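Local structure of V-type ATP synthase alpha chain (Nanoarchaeum equitans Kin4-M, 5BN3) at residues E262-L267 with K274-R279. The protein is subunit A of a V-type ATP synthase, with a P-loop-type nucleotide-binding domain that holds ADP. Numbering follows the deposited sequence.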
# COMPACT_ATOMS: atom_id res chain seq x y z
N GLU A 262 -12.28 17.02 -39.10
CA GLU A 262 -11.70 18.17 -39.80
C GLU A 262 -10.57 17.78 -40.75
O GLU A 262 -10.43 18.36 -41.83
CB GLU A 262 -11.20 19.22 -38.81
CG GLU A 262 -12.30 19.97 -38.06
CD GLU A 262 -11.76 21.14 -37.25
OE1 GLU A 262 -10.54 21.41 -37.32
OE2 GLU A 262 -12.56 21.78 -36.53
N GLU A 263 -9.76 16.80 -40.36
CA GLU A 263 -8.52 16.49 -41.07
C GLU A 263 -8.62 15.37 -42.11
O GLU A 263 -8.06 15.48 -43.19
CB GLU A 263 -7.40 16.18 -40.06
CG GLU A 263 -7.05 17.36 -39.16
CD GLU A 263 -6.47 18.53 -39.93
OE1 GLU A 263 -5.69 18.29 -40.88
OE2 GLU A 263 -6.80 19.68 -39.59
N PHE A 264 -9.32 14.29 -41.77
CA PHE A 264 -9.45 13.14 -42.66
C PHE A 264 -10.05 13.42 -44.06
O PHE A 264 -9.63 12.81 -45.04
CB PHE A 264 -10.20 11.99 -41.97
CG PHE A 264 -9.33 11.17 -41.04
CD1 PHE A 264 -8.46 11.79 -40.15
CD2 PHE A 264 -9.41 9.79 -41.04
CE1 PHE A 264 -7.67 11.04 -39.29
CE2 PHE A 264 -8.62 9.03 -40.18
CZ PHE A 264 -7.75 9.66 -39.30
N PRO A 265 -11.03 14.34 -44.16
CA PRO A 265 -11.50 14.69 -45.51
C PRO A 265 -10.45 15.38 -46.38
O PRO A 265 -10.62 15.43 -47.60
CB PRO A 265 -12.67 15.65 -45.24
CG PRO A 265 -13.18 15.24 -43.90
CD PRO A 265 -11.95 14.85 -43.12
N LYS A 266 -9.39 15.90 -45.77
CA LYS A 266 -8.34 16.60 -46.52
C LYS A 266 -7.20 15.67 -46.92
O LYS A 266 -6.36 16.02 -47.75
CB LYS A 266 -7.74 17.74 -45.70
CG LYS A 266 -8.71 18.77 -45.17
CD LYS A 266 -7.93 19.90 -44.52
CE LYS A 266 -8.75 20.63 -43.47
NZ LYS A 266 -7.88 21.55 -42.67
N LEU A 267 -7.15 14.49 -46.31
CA LEU A 267 -6.05 13.56 -46.52
C LEU A 267 -6.39 12.50 -47.56
O LEU A 267 -7.54 12.08 -47.67
CB LEU A 267 -5.64 12.91 -45.20
CG LEU A 267 -5.15 13.87 -44.12
CD1 LEU A 267 -4.86 13.13 -42.82
CD2 LEU A 267 -3.91 14.61 -44.59
N LYS A 274 -8.04 8.00 -52.81
CA LYS A 274 -9.32 8.46 -52.28
C LYS A 274 -9.10 9.12 -50.92
O LYS A 274 -8.14 8.80 -50.23
CB LYS A 274 -10.30 7.29 -52.15
CG LYS A 274 -10.62 6.58 -53.46
CD LYS A 274 -12.05 6.07 -53.46
CE LYS A 274 -12.36 5.23 -54.70
NZ LYS A 274 -11.95 3.81 -54.52
N PRO A 275 -9.99 10.04 -50.54
CA PRO A 275 -9.83 10.65 -49.22
C PRO A 275 -10.09 9.66 -48.08
O PRO A 275 -10.95 8.79 -48.22
CB PRO A 275 -10.88 11.77 -49.21
CG PRO A 275 -11.87 11.39 -50.25
CD PRO A 275 -11.12 10.62 -51.30
N LEU A 276 -9.33 9.79 -47.00
CA LEU A 276 -9.36 8.83 -45.89
C LEU A 276 -10.75 8.64 -45.28
O LEU A 276 -11.09 7.55 -44.83
CB LEU A 276 -8.38 9.25 -44.80
CG LEU A 276 -6.90 9.28 -45.16
CD1 LEU A 276 -6.05 9.59 -43.93
CD2 LEU A 276 -6.48 7.97 -45.77
N MET A 277 -11.54 9.70 -45.27
CA MET A 277 -12.85 9.67 -44.63
C MET A 277 -13.78 8.60 -45.20
O MET A 277 -14.59 8.01 -44.48
CB MET A 277 -13.51 11.05 -44.70
CG MET A 277 -14.51 11.31 -43.60
SD MET A 277 -13.74 11.33 -41.97
CE MET A 277 -14.91 10.34 -41.03
N TYR A 278 -13.66 8.32 -46.50
CA TYR A 278 -14.57 7.39 -47.16
C TYR A 278 -14.41 5.93 -46.74
O TYR A 278 -15.28 5.11 -47.01
CB TYR A 278 -14.46 7.52 -48.68
CG TYR A 278 -15.01 8.80 -49.25
CD1 TYR A 278 -15.97 9.54 -48.56
CD2 TYR A 278 -14.59 9.27 -50.49
CE1 TYR A 278 -16.48 10.71 -49.09
CE2 TYR A 278 -15.10 10.44 -51.02
CZ TYR A 278 -16.04 11.16 -50.31
OH TYR A 278 -16.56 12.32 -50.83
N ARG A 279 -13.30 5.61 -46.07
CA ARG A 279 -13.08 4.26 -45.55
C ARG A 279 -13.20 4.23 -44.03
O ARG A 279 -12.97 3.20 -43.40
CB ARG A 279 -11.69 3.74 -45.94
CG ARG A 279 -10.54 4.36 -45.14
CD ARG A 279 -9.25 3.57 -45.30
NE ARG A 279 -8.17 4.10 -44.46
CZ ARG A 279 -6.97 3.55 -44.34
NH1 ARG A 279 -6.68 2.44 -45.00
NH2 ARG A 279 -6.05 4.11 -43.56
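Leu276 packs into the angle between Phe264 and Leu267, and with Met277 these side chains form the tight part of the contact. Leu276 CD1 lies over one face of the Phe264 ring and reaches CB of Leu267 at 3.6 Å, while Leu276 CB sits 3.9 Å from Phe264 CD2. Being apolar and branched, Leu276 can meet the Phe264 ring, Leu267 and Lys238 and Trp239 of helix 229-239 at once. Met277 has CG anti to its backbone N (chi1 -154°) and then bends at chi2, which carries SD to 3.6 Å from Phe264 CB; the flexible thioether lies against that carbon and side by side with Pro265. The polar tie is Leu276 N to Leu267 O, 3.0 Å, with the donor above the carbonyl plane. Partly exposed Pro275, which has no N-H to give, places its CA 3.1 Å from the same Leu267 O in a CA-H...O contact. The solvent side is looser: the ring of exposed Pro265 comes no nearer than 4.1 Å, CD to Met277 SD. Apolar packing with one backbone hydrogen bond thus joins the residues that follow helix 254-263 to the 3-10 turn before strand 280-285 of the P-loop domain.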